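Local coordinates for protein D-xylonate dehydratase (Caulobacter crescentus, PDB 5OYN) that catalyses the dehydration of D-xylonate to 2-dehydro-3-deoxy-D-arabinonate in D-xylose degradation, and that of D-gluconate, using a [2Fe-2S] cluster and magnesium, at residues D82-R85 against I90-E93; M92-H97 against V120-G125. One frame throughout, in Å; residues are numbered along the deposited sequence.

Contact 1: D82-R85 against I90-E93; sequences DGIR and IPME
I84 and P91 make the apolar half of this contact, where the end of helix 73-87 lies against the start of strand 90-95. CD1 of I84 reaches CB of P91 at 3.7 Å, while its other branch, CG2, lies 3.7 Å from the backbone N of I90. The CG2 branch stands opposite the I84 backbone N and CG1 beside it (chi1 -64°), which spreads the two arms over adjoining parts of the strand. Proline suits the spot: its ring is compact and apolar, and its nitrogen carries no N-H to be satisfied under an isoleucine.

The other half is no less close but polar, and it turns toward the second subunit. R85 lays one face of its guanidinium over CD of P91, with NH2 3.6 Å from that CD, and NH1 approaches CD1 of I90 at 3.9 Å. No hydrogen bond crosses; NH1 forms salt bridges with D86 of the second subunit and with E49 of its own chain. With an alanine here, P91 would probably lose the flat group packed on its CD, and both carboxylates would probably lose a positive mate.

The contact belongs to the beta-alpha-beta unit of strand 56-61, helix 73-87 and strand 90-95. I84 also rests on I57 and I59 of the neighbouring strand and on I254 and V255 of helix 241-259.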
ATOM      1  N   ASP A  82      14.200  -2.489  -0.277  1.00 44.55           N
ATOM      2  CA  ASP A  82      15.065  -2.248   0.865  1.00 50.27           C
ATOM      3  C   ASP A  82      16.445  -2.838   0.623  1.00 52.14           C
ATOM      4  O   ASP A  82      17.456  -2.219   0.970  1.00 53.37           O
ATOM      5  CB  ASP A  82      14.421  -2.810   2.139  1.00 51.72           C
ATOM      6  CG  ASP A  82      13.308  -1.899   2.694  1.00 56.80           C
ATOM      7  OD1 ASP A  82      13.001  -0.833   2.090  1.00 59.58           O
ATOM      8  OD2 ASP A  82      12.739  -2.252   3.747  1.00 58.73           O
ATOM      9  N   GLY A  83      16.511  -4.019  -0.001  1.00 51.66           N
ATOM     10  CA  GLY A  83      17.804  -4.602  -0.316  1.00 47.71           C
ATOM     11  C   GLY A  83      18.609  -3.720  -1.249  1.00 51.06           C
ATOM     12  O   GLY A  83      19.762  -3.387  -0.969  1.00 52.59           O
ATOM     13  N   ILE A  84      17.995  -3.317  -2.365  1.00 45.92           N
ATOM     14  CA  ILE A  84      18.636  -2.435  -3.335  1.00 44.33           C
ATOM     15  C   ILE A  84      19.164  -1.167  -2.677  1.00 52.66           C
ATOM     16  O   ILE A  84      20.273  -0.710  -2.979  1.00 56.84           O
ATOM     17  CB  ILE A  84      17.644  -2.096  -4.455  1.00 48.16           C
ATOM     18  CG1 ILE A  84      17.265  -3.354  -5.230  1.00 43.71           C
ATOM     19  CG2 ILE A  84      18.186  -0.967  -5.329  1.00 44.93           C
ATOM     20  CD1 ILE A  84      16.118  -3.125  -6.210  1.00 45.71           C
ATOM     21  N   ARG A  85      18.381  -0.566  -1.777  1.00 52.29           N
ATOM     22  CA  ARG A  85      18.792   0.721  -1.223  1.00 53.56           C
ATOM     23  C   ARG A  85      19.898   0.579  -0.184  1.00 54.27           C
ATOM     24  O   ARG A  85      20.800   1.423  -0.122  1.00 58.77           O
ATOM     25  CB  ARG A  85      17.589   1.461  -0.632  1.00 52.53           C
ATOM     26  CG  ARG A  85      17.222   2.637  -1.495  1.00 55.14           C
ATOM     27  CD  ARG A  85      15.953   3.303  -1.073  1.00 58.25           C
ATOM     28  NE  ARG A  85      15.217   3.803  -2.231  1.00 58.70           N
ATOM     29  CZ  ARG A  85      15.549   4.896  -2.916  1.00 57.93           C
ATOM     30  NH1 ARG A  85      16.609   5.611  -2.556  1.00 57.83           N
ATOM     31  NH2 ARG A  85      14.817   5.275  -3.962  1.00 56.94           N
ATOM     32  N   ILE A  90      19.192   2.278  -6.849  1.00 50.84           N
ATOM     33  CA  ILE A  90      17.934   3.013  -6.882  1.00 55.59           C
ATOM     34  C   ILE A  90      16.897   2.093  -7.518  1.00 54.80           C
ATOM     35  O   ILE A  90      17.020   1.746  -8.695  1.00 55.31           O
ATOM     36  CB  ILE A  90      18.057   4.329  -7.673  1.00 57.30           C
ATOM     37  CG1 ILE A  90      19.147   5.227  -7.080  1.00 55.03           C
ATOM     38  CG2 ILE A  90      16.726   5.051  -7.740  1.00 50.53           C
ATOM     39  CD1 ILE A  90      18.747   5.909  -5.788  1.00 58.88           C
ATOM     40  N   PRO A  91      15.863   1.669  -6.802  1.00 55.60           N
ATOM     41  CA  PRO A  91      14.894   0.747  -7.403  1.00 51.69           C
ATOM     42  C   PRO A  91      13.866   1.468  -8.263  1.00 57.95           C
ATOM     43  O   PRO A  91      13.550   2.644  -8.060  1.00 68.07           O
ATOM     44  CB  PRO A  91      14.240   0.081  -6.188  1.00 45.68           C
ATOM     45  CG  PRO A  91      14.446   1.042  -5.053  1.00 49.57           C
ATOM     46  CD  PRO A  91      15.506   2.038  -5.421  1.00 53.82           C
ATOM     47  N   MET A  92      13.356   0.730  -9.247  1.00 53.73           N
ATOM     48  CA  MET A  92      12.316   1.181 -10.175  1.00 56.97           C
ATOM     49  C   MET A  92      11.442  -0.039 -10.439  1.00 58.14           C
ATOM     50  O   MET A  92      11.839  -0.936 -11.195  1.00 56.99           O
ATOM     51  CB  MET A  92      12.888   1.708 -11.490  1.00 56.35           C
ATOM     52  CG  MET A  92      13.458   3.079 -11.427  1.00 67.92           C
ATOM     53  SD  MET A  92      12.204   4.355 -11.532  1.00 86.74           S
ATOM     54  CE  MET A  92      13.249   5.826 -11.547  1.00 73.23           C
ATOM     55  N   GLU A  93      10.271  -0.079  -9.821  1.00 55.83           N
ATOM     56  CA  GLU A  93       9.352  -1.183 -10.043  1.00 54.85           C
ATOM     57  C   GLU A  93       8.506  -0.863 -11.261  1.00 52.64           C
ATOM     58  O   GLU A  93       8.154   0.295 -11.496  1.00 56.40           O
ATOM     59  CB  GLU A  93       8.475  -1.414  -8.815  1.00 57.53           C
ATOM     60  CG  GLU A  93       7.548  -2.615  -8.885  1.00 54.71           C
ATOM     61  CD  GLU A  93       6.502  -2.574  -7.773  1.00 66.56           C
ATOM     62  OE1 GLU A  93       5.592  -3.445  -7.778  1.00 68.86           O
ATOM     63  OE2 GLU A  93       6.598  -1.675  -6.889  1.00 62.41           O
TER

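Contact 2: M92-H97 against V120-G125; sequences MEFPVH and VETLHG
This contact joins the first and second elements of a beta-alpha-beta crossover in the four-stranded parallel sheet: F94, near the end of strand 90-95, meets T122 and L123 in the last turn of helix 109-125, from which the chain goes on to strand 130-135. The crossover passes strand 56-61, which lies between the two strands it connects.

F94 carries the contact from the strand. Its chi1 of 63° sets CG between the backbone N and the carbonyl carbon, and the ring offers one face to the helix. CG2 of T122 comes down on that face in a CH-pi contact, 3.9 Å from the ring centroid and 27° off the normal. The methyl is displaced toward the rim, so its closest ring atom is CE1 of F94, at 3.6 Å. L123 adds CD2, which meets CZ of F94 at 3.9 Å from an oblique direction. A phenylalanine suits a strand facing a helix here because its broad ring can receive both a methyl and a leucine branch, and it also touches L119 one turn earlier and A60 on the adjacent strand.

Threonine serves two surroundings at once. With CG2 directed away from its own backbone N (chi1 -56°), the methyl is given to the ring, while OG1 hydrogen-bonds to the carbonyl oxygen of G118, one turn back in the helix. The third subunit lies close by, its H97 packing on T122 and its R104 forming a salt bridge with E121. No direct hydrogen bond joins 92-97 to 120-125, but a water bridges them: it donates to O of P95 at 2.9 Å and is bonded to OG1 of T122, also at 2.9 Å.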
ATOM      1  N   MET A  92      13.356   0.730  -9.247  1.00 53.73           N
ATOM      2  CA  MET A  92      12.316   1.181 -10.175  1.00 56.97           C
ATOM      3  C   MET A  92      11.442  -0.039 -10.439  1.00 58.14           C
ATOM      4  O   MET A  92      11.839  -0.936 -11.195  1.00 56.99           O
ATOM      5  CB  MET A  92      12.888   1.708 -11.490  1.00 56.35           C
ATOM      6  CG  MET A  92      13.458   3.079 -11.427  1.00 67.92           C
ATOM      7  SD  MET A  92      12.204   4.355 -11.532  1.00 86.74           S
ATOM      8  CE  MET A  92      13.249   5.826 -11.547  1.00 73.23           C
ATOM      9  N   GLU A  93      10.271  -0.079  -9.821  1.00 55.83           N
ATOM     10  CA  GLU A  93       9.352  -1.183 -10.043  1.00 54.85           C
ATOM     11  C   GLU A  93       8.506  -0.863 -11.261  1.00 52.64           C
ATOM     12  O   GLU A  93       8.154   0.295 -11.496  1.00 56.40           O
ATOM     13  CB  GLU A  93       8.475  -1.414  -8.815  1.00 57.53           C
ATOM     14  CG  GLU A  93       7.548  -2.615  -8.885  1.00 54.71           C
ATOM     15  CD  GLU A  93       6.502  -2.574  -7.773  1.00 66.56           C
ATOM     16  OE1 GLU A  93       5.592  -3.445  -7.778  1.00 68.86           O
ATOM     17  OE2 GLU A  93       6.598  -1.675  -6.889  1.00 62.41           O
ATOM     18  N   PHE A  94       8.215  -1.883 -12.055  1.00 44.42           N
ATOM     19  CA  PHE A  94       7.420  -1.693 -13.255  1.00 48.94           C
ATOM     20  C   PHE A  94       6.794  -3.022 -13.607  1.00 51.73           C
ATOM     21  O   PHE A  94       7.267  -4.068 -13.154  1.00 46.08           O
ATOM     22  CB  PHE A  94       8.275  -1.164 -14.418  1.00 51.08           C
ATOM     23  CG  PHE A  94       9.364  -2.106 -14.848  1.00 53.47           C
ATOM     24  CD1 PHE A  94       9.121  -3.087 -15.802  1.00 50.74           C
ATOM     25  CD2 PHE A  94      10.634  -2.015 -14.296  1.00 53.94           C
ATOM     26  CE1 PHE A  94      10.122  -3.957 -16.188  1.00 52.03           C
ATOM     27  CE2 PHE A  94      11.640  -2.887 -14.684  1.00 51.62           C
ATOM     28  CZ  PHE A  94      11.382  -3.854 -15.627  1.00 49.46           C
ATOM     29  N   PRO A  95       5.720  -3.016 -14.387  1.00 56.47           N
ATOM     30  CA  PRO A  95       4.995  -4.263 -14.633  1.00 49.86           C
ATOM     31  C   PRO A  95       5.320  -4.889 -15.974  1.00 55.07           C
ATOM     32  O   PRO A  95       5.991  -4.277 -16.817  1.00 55.39           O
ATOM     33  CB  PRO A  95       3.535  -3.813 -14.579  1.00 48.35           C
ATOM     34  CG  PRO A  95       3.568  -2.417 -15.127  1.00 48.48           C
ATOM     35  CD  PRO A  95       4.945  -1.844 -14.836  1.00 55.23           C
ATOM     36  N   VAL A  96       4.833  -6.114 -16.168  1.00 50.79           N
ATOM     37  CA  VAL A  96       4.897  -6.819 -17.433  1.00 54.61           C
ATOM     38  C   VAL A  96       3.497  -7.313 -17.776  1.00 55.40           C
ATOM     39  O   VAL A  96       2.562  -7.186 -16.990  1.00 55.43           O
ATOM     40  CB  VAL A  96       5.903  -7.992 -17.406  1.00 54.53           C
ATOM     41  CG1 VAL A  96       7.314  -7.459 -17.344  1.00 55.48           C
ATOM     42  CG2 VAL A  96       5.627  -8.904 -16.224  1.00 52.14           C
ATOM     43  N   HIS A  97       3.365  -7.870 -18.967  1.00 60.70           N
ATOM     44  CA  HIS A  97       2.117  -8.497 -19.358  1.00 55.92           C
ATOM     45  C   HIS A  97       1.743  -9.555 -18.319  1.00 55.00           C
ATOM     46  O   HIS A  97       2.603 -10.354 -17.922  1.00 54.60           O
ATOM     47  CB  HIS A  97       2.276  -9.104 -20.751  1.00 55.96           C
ATOM     48  CG  HIS A  97       1.039  -9.757 -21.272  1.00 60.06           C
ATOM     49  ND1 HIS A  97      -0.113  -9.055 -21.550  1.00 61.46           N
ATOM     50  CD2 HIS A  97       0.771 -11.054 -21.557  1.00 59.10           C
ATOM     51  CE1 HIS A  97      -1.038  -9.891 -21.989  1.00 60.60           C
ATOM     52  NE2 HIS A  97      -0.527 -11.110 -22.000  1.00 56.53           N
ATOM     53  N   VAL A 120      11.630  -6.963 -23.037  1.00 58.61           N
ATOM     54  CA  VAL A 120      12.857  -6.486 -23.689  1.00 61.45           C
ATOM     55  C   VAL A 120      12.711  -5.020 -24.095  1.00 56.61           C
ATOM     56  O   VAL A 120      13.636  -4.222 -23.900  1.00 60.21           O
ATOM     57  CB  VAL A 120      13.279  -7.372 -24.894  1.00 60.05           C
ATOM     58  CG1 VAL A 120      13.168  -8.862 -24.589  1.00 53.00           C
ATOM     59  CG2 VAL A 120      12.546  -7.016 -26.192  1.00 61.81           C
ATOM     60  N   GLU A 121      11.550  -4.631 -24.635  1.00 54.33           N
ATOM     61  CA  GLU A 121      11.323  -3.223 -24.954  1.00 61.69           C
ATOM     62  C   GLU A 121      11.592  -2.338 -23.737  1.00 62.47           C
ATOM     63  O   GLU A 121      12.325  -1.350 -23.826  1.00 63.98           O
ATOM     64  CB  GLU A 121       9.894  -3.010 -25.461  1.00 62.29           C
ATOM     65  CG  GLU A 121       9.639  -3.357 -26.940  1.00 65.18           C
ATOM     66  CD  GLU A 121      10.848  -3.147 -27.862  1.00 66.10           C
ATOM     67  OE1 GLU A 121      11.633  -4.110 -28.028  1.00 72.05           O
ATOM     68  OE2 GLU A 121      10.998  -2.045 -28.448  1.00 66.19           O
ATOM     69  N   THR A 122      11.023  -2.703 -22.584  1.00 61.96           N
ATOM     70  CA  THR A 122      11.211  -1.939 -21.352  1.00 58.07           C
ATOM     71  C   THR A 122      12.666  -1.967 -20.891  1.00 58.49           C
ATOM     72  O   THR A 122      13.263  -0.917 -20.632  1.00 57.03           O
ATOM     73  CB  THR A 122      10.286  -2.494 -20.258  1.00 58.08           C
ATOM     74  OG1 THR A 122       8.930  -2.462 -20.712  1.00 56.26           O
ATOM     75  CG2 THR A 122      10.414  -1.704 -18.959  1.00 50.62           C
ATOM     76  N   LEU A 123      13.252  -3.165 -20.763  1.00 60.24           N
ATOM     77  CA  LEU A 123      14.623  -3.269 -20.250  1.00 62.23           C
ATOM     78  C   LEU A 123      15.607  -2.506 -21.125  1.00 62.20           C
ATOM     79  O   LEU A 123      16.549  -1.877 -20.623  1.00 62.03           O
ATOM     80  CB  LEU A 123      15.050  -4.729 -20.161  1.00 61.59           C
ATOM     81  CG  LEU A 123      14.416  -5.617 -19.099  1.00 57.14           C
ATOM     82  CD1 LEU A 123      15.133  -6.958 -19.102  1.00 55.54           C
ATOM     83  CD2 LEU A 123      14.502  -4.964 -17.745  1.00 51.84           C
ATOM     84  N   HIS A 124      15.405  -2.544 -22.438  1.00 61.45           N
ATOM     85  CA  HIS A 124      16.326  -1.888 -23.348  1.00 60.95           C
ATOM     86  C   HIS A 124      15.984  -0.424 -23.591  1.00 66.87           C
ATOM     87  O   HIS A 124      16.893   0.375 -23.845  1.00 71.89           O
ATOM     88  CB  HIS A 124      16.358  -2.648 -24.674  1.00 68.62           C
ATOM     89  CG  HIS A 124      17.258  -2.031 -25.691  1.00 76.89           C
ATOM     90  ND1 HIS A 124      18.632  -2.062 -25.582  1.00 75.04           N
ATOM     91  CD2 HIS A 124      16.984  -1.341 -26.824  1.00 74.69           C
ATOM     92  CE1 HIS A 124      19.164  -1.427 -26.610  1.00 78.79           C
ATOM     93  NE2 HIS A 124      18.186  -0.983 -27.378  1.00 81.09           N
ATOM     94  N   GLY A 125      14.702  -0.045 -23.484  1.00 69.63           N
ATOM     95  CA  GLY A 125      14.211   1.283 -23.810  1.00 60.51           C
ATOM     96  C   GLY A 125      14.231   2.329 -22.714  1.00 62.72           C
ATOM     97  O   GLY A 125      13.973   3.503 -23.006  1.00 66.07           O
TER
HETATM   98  O   HOH W   1       7.557  -4.541 -19.222  1.00 57.50           O

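Both contacts use strand 90-95, and their centres are 15 Å apart. Along the chain, helix 73-87 comes first, the shared strand follows, and helix 109-125 closes the series; the two ranges overlap at M92 and E93, which touch neither helix segment. The first holds the start of the strand and the second its end. P91 points to helix 73-87 and F94 to helix 109-125, placing the two helices against opposite faces of the sheet. Strand 90-95 is the outermost strand on its side within this chain, so contacts 1 and 2 are part of the alpha/beta layering at this edge of the N-terminal family region. Both also touch the third subunit, linking this edge to the tetramer.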